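Local coordinates for periplasmic binding protein (Veillonella parvula, PDB 4N01) that probably binds a solute, its identity not established, between two alpha/beta lobes in the periplasm and presents it for uptake across the inner membrane, at residues Thr74-Gln79 against Pro316-Val321; Thr167-Met172 against Glu187-Gln192; Met69-Thr74 against Ala90-Glu95; Leu80-Lys85 against Phe179-Lys184. All coordinates share one frame; numbering follows the deposited sequence.

Contact 1: Thr74-Gln79 against Pro316-Val321; sequences TEMMLQ and PGVRTV
E75 and R319 meet carboxylate to guanidinium in a side-on, two-pronged salt bridge. R319 NE donates to E75 OE1 at 3.0 Å and R319 NH2 to E75 OE2 at 2.8 Å, each nitrogen meeting the syn lone pair of its own oxygen. The two planes lie only 18° apart, so both bonds form without twisting either group. An extended R319 chain from CG to NE carries the guanidinium back to the helix. Beside this pair V318 packs onto the same helical surface: its CG1 sits 3.7 Å from M76 CA and touches Q79 CB, while CG2 faces E75 CB. The methylene M76 CG rests 4.1 Å from G317 CA. The arrangement ties helix 71-79 to the turn leading into helix 320-332, consistent with a join between the two lobes of a periplasmic-binding-protein fold. Two waters complete the join. One donates to E75 OE1 and accepts from V318 N, 2.8 Å from each, and the other bridges Q79 OE1 and V318 O. Q79, with CG anti to its own N (chi1 -177°) and a bend at chi2, turns its amide to that second water. Farther out, E75 OE2 also accepts from Y97 N, and R319 NH2 also donates to E95 O, which limits rotation of both charged groups, while N168 OD1 takes the G317 N-H.

Contact 2: Thr167-Met172 against Glu187-Gln192; sequences TNFSDM and EWVADQ
F169 and W188 meet obliquely, their ring planes 84° apart, with F169 CD1 3.9 Å from W188 CZ3. V189 lies over one face of the phenyl ring, CG1 4.2 Å from the F169 ring centroid in a CH-pi contact, and Q192 CB approaches F169 CZ at 3.6 Å. On W188 the two faces are taken by different helices: Q192 CG, from its own helix, lies over the centre of one, and M172 CE covers the other, 3.9 Å from the six-membered ring centroid. M172, present as selenomethionine, reaches there by bending at chi2 and chi3, which also lifts its selenium above the indole as a more distant Met-aromatic contact, while M172 CG presses on W188 CZ3 at 3.5 Å. Replacing F169 by an alanine would probably open a gap between V189 CG1 and Q192 CB and leave W188 CZ3 without its aromatic neighbour. The segments of helices 165-178 and 182-203 run nearly antiparallel, at 157° with axes 9.9 Å apart, as the two arms of a helical hairpin. M172 and W188 both extend to Q79 on helix 71-79, and N168 and Q192 touch helix 320-332.

Contact 3: Met69-Thr74 against Ala90-Glu95; sequences MSQATT and AFKEEE
Q71 OE1 accepts two backbone N-H groups from the facing loop, E93 N at 2.6 Å and E94 N at 2.9 Å. The first donor lies nearly in line with the C=O bond (162°), the second in the carbonyl plane on a lone pair. The same amide turns its nitrogen to the carbonyls just beyond, where Q71 NE2 makes a weak bond to E94 O at 3.1 Å and a longer weak one to E95 O. Q71 gets there with a stretched chain, CG trans to N (chi1 -179°) and chi2 near 168°. Waters fill in beside it: one accepts from Q71 N and donates to F91 O, another links A72 N to E93 OE2, and a third joins T74 OG1 to A90 O. A leucine in place of Q71 would probably leave E93 N and E94 N without their shared acceptor and let the loop shift. Beyond the polar centre apolar contacts are few: F91 CB sits 3.5 Å from M69 O, and A90 CB is 4.1 Å from M69 CA. The F91 ring itself meets W114 edge-to-face, and E94 OE1 bonds to S312. The join places the start of helix 71-79 against the loop after strand 86-90. The Q71 amide, steadied through NE2 by E75 OE2, accepts from and donates, weakly, to the loop backbone, so polar bonds rather than apolar packing probably hold the loop.

Contact 4: Leu80-Lys85 against Phe179-Lys184; sequences LGLDDK and FGVKPK
Two helix ends meet here, each closed by a Schellman motif: G81 ends helix 71-79 and G180 ends helix 165-178, both with positive phi. Between them L82 wedges against F179. L82 CD1 lies over one face of the phenyl ring, offset toward its rim, 4.0 Å from the F179 ring centroid in a CH-pi contact and 3.6 Å from F179 CG. The other methyl, L82 CD2, slides past V181 CG2 at 4.1 Å. K85 CB approaches the ring obliquely, 3.9 Å from F179 CE1. At the far end K184, bent at chi2 (87°), lays its aliphatic chain along the L80 backbone, with K184 CG 3.8 Å from L80 O. The contact is mostly apolar, with the lysines contributing their carbon chains. F179 also meets F127 of the neighbouring strand 127-129 edge-to-face and touches M77 on helix 71-79, while L80 packs on M172 and L175 of helix 165-178. The contact thus sets the turn before strand 86-90 against the link from helix 165-178 to helix 182-203.

How the contacts relate
Contacts 1 and 3 both use helix 71-79 and share T74; they also pack together where P316 O lies 3.4 Å from A72 CB. Contact 2 backs contact 1 through V321 CB against Q192 NE2 at 3.4 Å, and through Q79 CD against W188 NE1 at 3.6 Å. Contact 4 continues from the end of the same helix: M77 O and L82 N lie 3.1 Å apart, and L80 CD1 meets M172 O of contact 2. Contact 3 stays clear of contacts 2 and 4, about 7 Å between nearest atoms. Glycerol, probably from crystallisation, lies about 5, 2 and 4 Å from the side chains of Q79, Q192 and E93, and does not by itself identify the solute site.

Contact 1: Thr74-Gln79 against Pro316-Val321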
loop_
_atom_site.group_PDB
_atom_site.type_symbol
_atom_site.label_atom_id
_atom_site.label_comp_id
_atom_site.label_asym_id
_atom_site.label_seq_id
_atom_site.Cartn_x
_atom_site.Cartn_y
_atom_site.Cartn_z
ATOM N N THR A 74 -2.593 -9.431 2.892
ATOM C CA THR A 74 -3.837 -10.075 3.334
ATOM C C THR A 74 -5.012 -9.638 2.464
ATOM O O THR A 74 -5.812 -10.470 2.019
ATOM C CB THR A 74 -4.152 -9.769 4.808
ATOM O OG1 THR A 74 -3.225 -10.467 5.645
ATOM C CG2 THR A 74 -5.581 -10.204 5.172
ATOM N N GLU A 75 -5.107 -8.335 2.203
ATOM C CA GLU A 75 -6.187 -7.827 1.364
ATOM C C GLU A 75 -6.066 -8.308 -0.077
ATOM O O GLU A 75 -7.071 -8.673 -0.688
ATOM C CB GLU A 75 -6.328 -6.292 1.494
ATOM C CG GLU A 75 -6.712 -5.913 2.936
ATOM C CD GLU A 75 -6.993 -4.432 3.172
ATOM O OE1 GLU A 75 -6.676 -3.584 2.299
ATOM O OE2 GLU A 75 -7.544 -4.110 4.259
HETATM N N MSE A 76 -4.840 -8.355 -0.597
HETATM C CA MSE A 76 -4.610 -8.859 -1.948
HETATM C C MSE A 76 -5.111 -10.282 -2.067
HETATM O O MSE A 76 -5.805 -10.628 -3.021
HETATM C CB MSE A 76 -3.127 -8.785 -2.313
HETATM C CG MSE A 76 -2.660 -7.351 -2.488
HETATM SE SE MSE A 76 -0.733 -7.261 -2.716
HETATM C CE MSE A 76 -0.603 -8.183 -4.412
HETATM N N MSE A 77 -4.778 -11.106 -1.082
HETATM C CA MSE A 77 -5.192 -12.503 -1.121
HETATM C C MSE A 77 -6.705 -12.659 -0.975
HETATM O O MSE A 77 -7.320 -13.464 -1.677
HETATM C CB MSE A 77 -4.443 -13.321 -0.065
HETATM C CG MSE A 77 -2.957 -13.473 -0.381
HETATM SE SE MSE A 77 -2.154 -14.847 0.734
HETATM C CE MSE A 77 -3.121 -16.395 0.058
ATOM N N LEU A 78 -7.312 -11.884 -0.085
ATOM C CA LEU A 78 -8.767 -11.968 0.100
ATOM C C LEU A 78 -9.519 -11.497 -1.151
ATOM O O LEU A 78 -10.578 -12.035 -1.501
ATOM C CB LEU A 78 -9.207 -11.166 1.332
ATOM C CG LEU A 78 -8.713 -11.703 2.685
ATOM C CD1 LEU A 78 -9.016 -10.717 3.799
ATOM C CD2 LEU A 78 -9.332 -13.071 3.007
ATOM N N GLN A 79 -8.959 -10.505 -1.834
ATOM C CA GLN A 79 -9.596 -9.962 -3.028
ATOM C C GLN A 79 -9.684 -11.046 -4.104
ATOM O O GLN A 79 -10.655 -11.100 -4.860
ATOM C CB GLN A 79 -8.813 -8.745 -3.538
ATOM C CG GLN A 79 -9.420 -8.049 -4.754
ATOM C CD GLN A 79 -10.718 -7.339 -4.430
ATOM O OE1 GLN A 79 -10.751 -6.427 -3.602
ATOM N NE2 GLN A 79 -11.801 -7.757 -5.082
ATOM N N PRO A 316 0.757 -0.072 -1.889
ATOM C CA PRO A 316 0.288 -1.204 -2.698
ATOM C C PRO A 316 -0.796 -2.028 -2.004
ATOM O O PRO A 316 -0.752 -2.190 -0.784
ATOM C CB PRO A 316 1.549 -2.048 -2.861
ATOM C CG PRO A 316 2.658 -1.030 -2.873
ATOM C CD PRO A 316 2.233 -0.005 -1.850
ATOM N N GLY A 317 -1.755 -2.535 -2.775
ATOM C CA GLY A 317 -2.864 -3.295 -2.219
ATOM C C GLY A 317 -3.990 -3.380 -3.227
ATOM O O GLY A 317 -3.738 -3.502 -4.426
ATOM N N VAL A 318 -5.230 -3.307 -2.754
ATOM C CA VAL A 318 -6.381 -3.468 -3.637
ATOM C C VAL A 318 -7.260 -2.231 -3.613
ATOM O O VAL A 318 -8.314 -2.209 -4.233
ATOM C CB VAL A 318 -7.221 -4.700 -3.251
ATOM C CG1 VAL A 318 -6.373 -5.959 -3.335
ATOM C CG2 VAL A 318 -7.790 -4.520 -1.849
ATOM N N ARG A 319 -6.811 -1.187 -2.912
ATOM C CA ARG A 319 -7.664 -0.019 -2.710
ATOM C C ARG A 319 -7.341 1.150 -3.622
ATOM O O ARG A 319 -8.033 2.173 -3.567
ATOM C CB ARG A 319 -7.552 0.484 -1.270
ATOM C CG ARG A 319 -7.773 -0.576 -0.200
ATOM C CD ARG A 319 -7.853 0.128 1.137
ATOM N NE ARG A 319 -7.822 -0.804 2.256
ATOM C CZ ARG A 319 -8.280 -0.519 3.469
ATOM N NH1 ARG A 319 -8.839 0.666 3.713
ATOM N NH2 ARG A 319 -8.193 -1.423 4.430
ATOM N N THR A 320 -6.288 1.030 -4.427
ATOM C CA THR A 320 -5.740 2.213 -5.090
ATOM C C THR A 320 -6.700 2.970 -5.994
ATOM O O THR A 320 -6.896 4.176 -5.824
ATOM C CB THR A 320 -4.459 1.902 -5.908
ATOM O OG1 THR A 320 -3.536 1.184 -5.082
ATOM C CG2 THR A 320 -3.813 3.200 -6.358
ATOM N N VAL A 321 -7.269 2.279 -6.975
ATOM C CA VAL A 321 -8.115 2.970 -7.943
ATOM C C VAL A 321 -9.382 3.517 -7.272
ATOM O O VAL A 321 -9.838 4.614 -7.597
ATOM C CB VAL A 321 -8.430 2.075 -9.160
ATOM C CG1 VAL A 321 -9.501 2.718 -10.028
ATOM C CG2 VAL A 321 -7.153 1.871 -9.976
HETATM O O HOH W 1 -5.226 -2.954 0.044
HETATM O O HOH W 2 -10.493 -3.938 -4.874
#

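Contact 2: Thr167-Met172 against Glu187-Gln192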
loop_
_atom_site.group_PDB
_atom_site.type_symbol
_atom_site.label_atom_id
_atom_site.label_comp_id
_atom_site.label_asym_id
_atom_site.label_seq_id
_atom_site.Cartn_x
_atom_site.Cartn_y
_atom_site.Cartn_z
ATOM N N THR A 167 2.729 -2.037 -11.733
ATOM C CA THR A 167 3.450 -3.049 -10.950
ATOM C C THR A 167 2.497 -3.805 -10.019
ATOM O O THR A 167 2.575 -5.027 -9.887
ATOM C CB THR A 167 4.544 -2.398 -10.083
ATOM O OG1 THR A 167 5.262 -1.441 -10.870
ATOM C CG2 THR A 167 5.504 -3.472 -9.536
ATOM N N ASN A 168 1.610 -3.067 -9.365
ATOM C CA ASN A 168 0.584 -3.639 -8.485
ATOM C C ASN A 168 -0.358 -4.561 -9.266
ATOM O O ASN A 168 -0.747 -5.629 -8.774
ATOM C CB ASN A 168 -0.191 -2.476 -7.834
ATOM C CG ASN A 168 -0.965 -2.872 -6.566
ATOM O OD1 ASN A 168 -1.145 -2.043 -5.662
ATOM N ND2 ASN A 168 -1.451 -4.107 -6.509
ATOM N N PHE A 169 -0.720 -4.164 -10.486
ATOM C CA PHE A 169 -1.571 -5.009 -11.333
ATOM C C PHE A 169 -0.850 -6.316 -11.658
ATOM O O PHE A 169 -1.437 -7.389 -11.559
ATOM C CB PHE A 169 -1.942 -4.295 -12.638
ATOM C CG PHE A 169 -2.957 -3.190 -12.475
ATOM C CD1 PHE A 169 -3.711 -3.070 -11.312
ATOM C CD2 PHE A 169 -3.164 -2.273 -13.503
ATOM C CE1 PHE A 169 -4.656 -2.057 -11.178
ATOM C CE2 PHE A 169 -4.104 -1.260 -13.379
ATOM C CZ PHE A 169 -4.856 -1.151 -12.213
ATOM N N SER A 170 0.421 -6.209 -12.036
ATOM C CA SER A 170 1.214 -7.386 -12.372
ATOM C C SER A 170 1.357 -8.313 -11.172
ATOM O O SER A 170 1.290 -9.525 -11.320
ATOM C CB SER A 170 2.590 -6.996 -12.919
ATOM O OG SER A 170 2.464 -6.308 -14.154
ATOM N N ASP A 171 1.546 -7.735 -9.987
ATOM C CA ASP A 171 1.649 -8.513 -8.742
ATOM C C ASP A 171 0.368 -9.291 -8.475
ATOM O O ASP A 171 0.412 -10.455 -8.049
ATOM C CB ASP A 171 1.913 -7.614 -7.533
ATOM C CG ASP A 171 3.323 -7.047 -7.503
ATOM O OD1 ASP A 171 4.258 -7.657 -8.087
ATOM O OD2 ASP A 171 3.495 -5.980 -6.869
HETATM N N MSE A 172 -0.777 -8.654 -8.703
HETATM C CA MSE A 172 -2.051 -9.340 -8.510
HETATM C C MSE A 172 -2.178 -10.511 -9.476
HETATM O O MSE A 172 -2.656 -11.580 -9.106
HETATM C CB MSE A 172 -3.227 -8.377 -8.667
HETATM C CG MSE A 172 -3.437 -7.481 -7.438
HETATM SE SE MSE A 172 -4.119 -8.519 -5.913
HETATM C CE MSE A 172 -6.011 -8.424 -6.315
ATOM N N GLU A 187 -9.680 -10.509 -14.109
ATOM C CA GLU A 187 -10.976 -9.846 -14.009
ATOM C C GLU A 187 -10.876 -8.616 -13.110
ATOM O O GLU A 187 -11.465 -7.575 -13.410
ATOM C CB GLU A 187 -12.056 -10.809 -13.496
ATOM C CG GLU A 187 -12.548 -11.810 -14.538
ATOM C CD GLU A 187 -13.557 -12.801 -13.982
ATOM O OE1 GLU A 187 -14.079 -12.570 -12.869
ATOM O OE2 GLU A 187 -13.831 -13.814 -14.662
ATOM N N TRP A 188 -10.121 -8.728 -12.019
ATOM C CA TRP A 188 -9.946 -7.594 -11.105
ATOM C C TRP A 188 -9.157 -6.473 -11.766
ATOM O O TRP A 188 -9.561 -5.309 -11.709
ATOM C CB TRP A 188 -9.269 -8.015 -9.797
ATOM C CG TRP A 188 -9.091 -6.875 -8.792
ATOM C CD1 TRP A 188 -10.019 -6.414 -7.888
ATOM C CD2 TRP A 188 -7.908 -6.089 -8.586
ATOM N NE1 TRP A 188 -9.486 -5.367 -7.154
ATOM C CE2 TRP A 188 -8.189 -5.158 -7.560
ATOM C CE3 TRP A 188 -6.637 -6.073 -9.182
ATOM C CZ2 TRP A 188 -7.243 -4.222 -7.112
ATOM C CZ3 TRP A 188 -5.696 -5.142 -8.736
ATOM C CH2 TRP A 188 -6.006 -4.233 -7.709
ATOM N N VAL A 189 -8.031 -6.812 -12.383
ATOM C CA VAL A 189 -7.248 -5.807 -13.095
ATOM C C VAL A 189 -8.091 -5.127 -14.173
ATOM O O VAL A 189 -8.052 -3.898 -14.316
ATOM C CB VAL A 189 -5.962 -6.413 -13.716
ATOM C CG1 VAL A 189 -5.277 -5.417 -14.695
ATOM C CG2 VAL A 189 -4.994 -6.823 -12.600
ATOM N N ALA A 190 -8.854 -5.914 -14.930
ATOM C CA ALA A 190 -9.679 -5.340 -15.997
ATOM C C ALA A 190 -10.650 -4.299 -15.445
ATOM O O ALA A 190 -10.824 -3.217 -16.026
ATOM C CB ALA A 190 -10.440 -6.435 -16.731
ATOM N N ASP A 191 -11.285 -4.624 -14.324
ATOM C CA ASP A 191 -12.227 -3.702 -13.704
ATOM C C ASP A 191 -11.519 -2.440 -13.209
ATOM O O ASP A 191 -12.040 -1.333 -13.356
ATOM C CB ASP A 191 -12.961 -4.392 -12.558
ATOM C CG ASP A 191 -13.882 -3.458 -11.811
ATOM O OD1 ASP A 191 -14.966 -3.133 -12.349
ATOM O OD2 ASP A 191 -13.526 -3.045 -10.683
ATOM N N GLN A 192 -10.322 -2.599 -12.644
ATOM C CA GLN A 192 -9.572 -1.449 -12.152
ATOM C C GLN A 192 -9.234 -0.527 -13.312
ATOM O O GLN A 192 -9.308 0.692 -13.176
ATOM C CB GLN A 192 -8.285 -1.888 -11.449
ATOM C CG GLN A 192 -8.503 -2.786 -10.225
ATOM C CD GLN A 192 -9.420 -2.167 -9.182
ATOM O OE1 GLN A 192 -10.580 -2.562 -9.054
ATOM N NE2 GLN A 192 -8.903 -1.205 -8.423
#

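Contact 3: Met69-Thr74 against Ala90-Glu95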
loop_
_atom_site.group_PDB
_atom_site.type_symbol
_atom_site.label_atom_id
_atom_site.label_comp_id
_atom_site.label_asym_id
_atom_site.label_seq_id
_atom_site.Cartn_x
_atom_site.Cartn_y
_atom_site.Cartn_z
HETATM N N MSE A 69 1.823 -11.969 6.280
HETATM C CA MSE A 69 2.449 -11.267 7.399
HETATM C C MSE A 69 2.116 -9.774 7.437
HETATM O O MSE A 69 2.560 -9.067 8.340
HETATM C CB MSE A 69 3.977 -11.426 7.328
HETATM C CG MSE A 69 4.470 -12.860 7.382
HETATM SE SE MSE A 69 4.374 -13.663 9.159
HETATM C CE MSE A 69 6.057 -12.958 9.887
ATOM N N SER A 70 1.355 -9.287 6.457
ATOM C CA SER A 70 1.048 -7.853 6.385
ATOM C C SER A 70 -0.390 -7.636 5.948
ATOM O O SER A 70 -0.961 -8.473 5.241
ATOM C CB SER A 70 1.975 -7.155 5.387
ATOM O OG SER A 70 3.340 -7.428 5.689
ATOM N N GLN A 71 -0.983 -6.513 6.342
ATOM C CA GLN A 71 -2.373 -6.283 5.972
ATOM C C GLN A 71 -2.568 -6.140 4.464
ATOM O O GLN A 71 -3.582 -6.602 3.918
ATOM C CB GLN A 71 -2.954 -5.064 6.688
ATOM C CG GLN A 71 -4.415 -4.831 6.326
ATOM C CD GLN A 71 -5.090 -3.819 7.224
ATOM O OE1 GLN A 71 -4.554 -3.445 8.277
ATOM N NE2 GLN A 71 -6.272 -3.359 6.811
ATOM N N ALA A 72 -1.607 -5.497 3.801
ATOM C CA ALA A 72 -1.708 -5.255 2.366
ATOM C C ALA A 72 -1.765 -6.564 1.576
ATOM O O ALA A 72 -2.622 -6.726 0.705
ATOM C CB ALA A 72 -0.568 -4.372 1.878
ATOM N N THR A 73 -0.878 -7.505 1.886
ATOM C CA THR A 73 -0.928 -8.796 1.208
ATOM C C THR A 73 -2.136 -9.621 1.655
ATOM O O THR A 73 -2.659 -10.426 0.886
ATOM C CB THR A 73 0.375 -9.602 1.389
ATOM O OG1 THR A 73 0.693 -9.674 2.781
ATOM C CG2 THR A 73 1.539 -8.939 0.627
ATOM N N THR A 74 -2.593 -9.431 2.892
ATOM C CA THR A 74 -3.837 -10.075 3.334
ATOM C C THR A 74 -5.012 -9.638 2.464
ATOM O O THR A 74 -5.812 -10.470 2.019
ATOM C CB THR A 74 -4.152 -9.769 4.808
ATOM O OG1 THR A 74 -3.225 -10.467 5.645
ATOM C CG2 THR A 74 -5.581 -10.204 5.172
ATOM N N ALA A 90 -1.443 -11.761 9.800
ATOM C CA ALA A 90 -0.754 -11.065 10.880
ATOM C C ALA A 90 -0.686 -9.573 10.634
ATOM O O ALA A 90 -0.887 -9.098 9.509
ATOM C CB ALA A 90 0.640 -11.622 11.072
ATOM N N PHE A 91 -0.405 -8.847 11.709
ATOM C CA PHE A 91 -0.101 -7.427 11.652
ATOM C C PHE A 91 -1.168 -6.583 10.951
ATOM O O PHE A 91 -0.862 -5.809 10.041
ATOM C CB PHE A 91 1.281 -7.207 11.030
ATOM C CG PHE A 91 2.092 -6.162 11.730
ATOM C CD1 PHE A 91 3.396 -6.428 12.133
ATOM C CD2 PHE A 91 1.551 -4.912 11.998
ATOM C CE1 PHE A 91 4.143 -5.465 12.794
ATOM C CE2 PHE A 91 2.293 -3.940 12.653
ATOM C CZ PHE A 91 3.592 -4.219 13.049
ATOM N N LYS A 92 -2.419 -6.728 11.381
ATOM C CA LYS A 92 -3.475 -5.829 10.924
ATOM C C LYS A 92 -3.137 -4.408 11.400
ATOM O O LYS A 92 -2.796 -4.217 12.569
ATOM C CB LYS A 92 -4.820 -6.271 11.507
ATOM C CG LYS A 92 -5.963 -5.308 11.208
ATOM C CD LYS A 92 -7.291 -5.840 11.747
ATOM C CE LYS A 92 -8.405 -4.816 11.544
ATOM N NZ LYS A 92 -9.514 -4.972 12.531
ATOM N N GLU A 93 -3.216 -3.424 10.504
ATOM C CA GLU A 93 -2.841 -2.038 10.841
ATOM C C GLU A 93 -4.025 -1.092 10.971
ATOM O O GLU A 93 -3.945 -0.074 11.658
ATOM C CB GLU A 93 -1.893 -1.461 9.780
ATOM C CG GLU A 93 -0.544 -2.141 9.696
ATOM C CD GLU A 93 0.262 -1.674 8.499
ATOM O OE1 GLU A 93 0.230 -0.459 8.183
ATOM O OE2 GLU A 93 0.921 -2.526 7.863
ATOM N N GLU A 94 -5.113 -1.411 10.283
ATOM C CA GLU A 94 -6.283 -0.535 10.237
ATOM C C GLU A 94 -7.483 -1.382 9.865
ATOM O O GLU A 94 -7.323 -2.573 9.591
ATOM C CB GLU A 94 -6.071 0.593 9.213
ATOM C CG GLU A 94 -5.477 0.144 7.878
ATOM C CD GLU A 94 -5.374 1.272 6.844
ATOM O OE1 GLU A 94 -6.418 1.633 6.248
ATOM O OE2 GLU A 94 -4.250 1.797 6.607
ATOM N N GLU A 95 -8.679 -0.782 9.858
ATOM C CA GLU A 95 -9.899 -1.506 9.490
ATOM C C GLU A 95 -9.728 -2.193 8.140
ATOM O O GLU A 95 -9.230 -1.589 7.186
ATOM C CB GLU A 95 -11.112 -0.564 9.431
ATOM C CG GLU A 95 -12.436 -1.270 9.095
ATOM C CD GLU A 95 -13.561 -0.313 8.714
ATOM O OE1 GLU A 95 -13.278 0.772 8.157
ATOM O OE2 GLU A 95 -14.740 -0.650 8.962
HETATM O O HOH W 3 0.761 -4.932 8.137
HETATM O O HOH W 4 0.214 -3.564 5.030
HETATM O O HOH W 5 -3.130 -9.078 8.125
#

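Contact 4: Leu80-Lys85 against Phe179-Lys184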
loop_
_atom_site.group_PDB
_atom_site.type_symbol
_atom_site.label_atom_id
_atom_site.label_comp_id
_atom_site.label_asym_id
_atom_site.label_seq_id
_atom_site.Cartn_x
_atom_site.Cartn_y
_atom_site.Cartn_z
ATOM N N LEU A 80 -8.678 -11.919 -4.145
ATOM C CA LEU A 80 -8.641 -13.008 -5.128
ATOM C C LEU A 80 -9.454 -14.221 -4.663
ATOM O O LEU A 80 -9.462 -15.263 -5.321
ATOM C CB LEU A 80 -7.194 -13.432 -5.430
ATOM C CG LEU A 80 -6.332 -12.369 -6.121
ATOM C CD1 LEU A 80 -4.962 -12.924 -6.481
ATOM C CD2 LEU A 80 -7.034 -11.872 -7.360
ATOM N N GLY A 81 -10.136 -14.082 -3.530
ATOM C CA GLY A 81 -11.000 -15.132 -3.018
ATOM C C GLY A 81 -10.265 -16.302 -2.391
ATOM O O GLY A 81 -10.740 -17.436 -2.429
ATOM N N LEU A 82 -9.112 -16.026 -1.786
ATOM C CA LEU A 82 -8.211 -17.090 -1.356
ATOM C C LEU A 82 -8.301 -17.511 0.113
ATOM O O LEU A 82 -7.404 -18.185 0.604
ATOM C CB LEU A 82 -6.763 -16.715 -1.694
ATOM C CG LEU A 82 -6.508 -16.582 -3.196
ATOM C CD1 LEU A 82 -5.079 -16.122 -3.435
ATOM C CD2 LEU A 82 -6.788 -17.907 -3.922
ATOM N N ASP A 83 -9.368 -17.144 0.819
ATOM C CA ASP A 83 -9.419 -17.447 2.252
ATOM C C ASP A 83 -9.311 -18.945 2.567
ATOM O O ASP A 83 -8.747 -19.320 3.593
ATOM C CB ASP A 83 -10.652 -16.824 2.938
ATOM C CG ASP A 83 -11.957 -17.471 2.511
ATOM O OD1 ASP A 83 -12.654 -16.891 1.658
ATOM O OD2 ASP A 83 -12.302 -18.554 3.033
ATOM N N ASP A 84 -9.820 -19.799 1.685
ATOM C CA ASP A 84 -9.729 -21.245 1.918
ATOM C C ASP A 84 -8.293 -21.774 1.864
ATOM O O ASP A 84 -8.002 -22.854 2.396
ATOM C CB ASP A 84 -10.596 -22.025 0.926
ATOM C CG ASP A 84 -10.510 -23.533 1.139
ATOM O OD1 ASP A 84 -10.807 -24.001 2.268
ATOM O OD2 ASP A 84 -10.123 -24.253 0.189
ATOM N N LYS A 85 -7.400 -21.017 1.230
ATOM C CA LYS A 85 -6.002 -21.428 1.106
ATOM C C LYS A 85 -5.108 -20.799 2.179
ATOM O O LYS A 85 -3.883 -20.981 2.158
ATOM C CB LYS A 85 -5.470 -21.051 -0.281
ATOM C CG LYS A 85 -6.286 -21.626 -1.436
ATOM C CD LYS A 85 -6.252 -23.148 -1.425
ATOM C CE LYS A 85 -7.138 -23.724 -2.524
ATOM N NZ LYS A 85 -6.371 -24.138 -3.733
ATOM N N PHE A 179 -1.726 -19.107 -7.229
ATOM C CA PHE A 179 -2.835 -19.782 -6.563
ATOM C C PHE A 179 -3.841 -20.411 -7.515
ATOM O O PHE A 179 -4.919 -20.823 -7.095
ATOM C CB PHE A 179 -3.508 -18.829 -5.563
ATOM C CG PHE A 179 -2.753 -18.714 -4.268
ATOM C CD1 PHE A 179 -3.063 -19.553 -3.199
ATOM C CD2 PHE A 179 -1.694 -17.821 -4.138
ATOM C CE1 PHE A 179 -2.349 -19.476 -2.011
ATOM C CE2 PHE A 179 -0.972 -17.740 -2.960
ATOM C CZ PHE A 179 -1.304 -18.572 -1.891
ATOM N N GLY A 180 -3.476 -20.510 -8.790
ATOM C CA GLY A 180 -4.338 -21.149 -9.772
ATOM C C GLY A 180 -5.640 -20.408 -10.034
ATOM O O GLY A 180 -6.629 -21.020 -10.449
ATOM N N VAL A 181 -5.648 -19.096 -9.802
ATOM C CA VAL A 181 -6.828 -18.280 -10.077
ATOM C C VAL A 181 -6.499 -17.065 -10.950
ATOM O O VAL A 181 -6.985 -15.954 -10.710
ATOM C CB VAL A 181 -7.538 -17.831 -8.771
ATOM C CG1 VAL A 181 -8.080 -19.043 -8.021
ATOM C CG2 VAL A 181 -6.586 -17.035 -7.876
ATOM N N LYS A 182 -5.666 -17.274 -11.965
ATOM C CA LYS A 182 -5.298 -16.178 -12.872
ATOM C C LYS A 182 -6.497 -15.419 -13.481
ATOM O O LYS A 182 -6.468 -14.181 -13.533
ATOM C CB LYS A 182 -4.326 -16.654 -13.964
ATOM C CG LYS A 182 -3.731 -15.520 -14.800
ATOM C CD LYS A 182 -2.829 -16.037 -15.923
ATOM C CE LYS A 182 -2.391 -14.896 -16.836
ATOM N NZ LYS A 182 -1.929 -15.404 -18.166
ATOM N N PRO A 183 -7.558 -16.137 -13.918
ATOM C CA PRO A 183 -8.689 -15.386 -14.491
ATOM C C PRO A 183 -9.354 -14.430 -13.503
ATOM O O PRO A 183 -9.778 -13.335 -13.887
ATOM C CB PRO A 183 -9.675 -16.485 -14.903
ATOM C CG PRO A 183 -8.823 -17.682 -15.148
ATOM C CD PRO A 183 -7.707 -17.593 -14.136
ATOM N N LYS A 184 -9.450 -14.840 -12.245
ATOM C CA LYS A 184 -9.973 -13.975 -11.193
ATOM C C LYS A 184 -9.134 -12.698 -11.064
ATOM O O LYS A 184 -9.675 -11.596 -10.925
ATOM C CB LYS A 184 -9.988 -14.735 -9.866
ATOM C CG LYS A 184 -10.500 -13.939 -8.686
ATOM C CD LYS A 184 -12.006 -14.038 -8.582
ATOM C CE LYS A 184 -12.524 -13.306 -7.351
ATOM N NZ LYS A 184 -13.884 -13.799 -6.980
#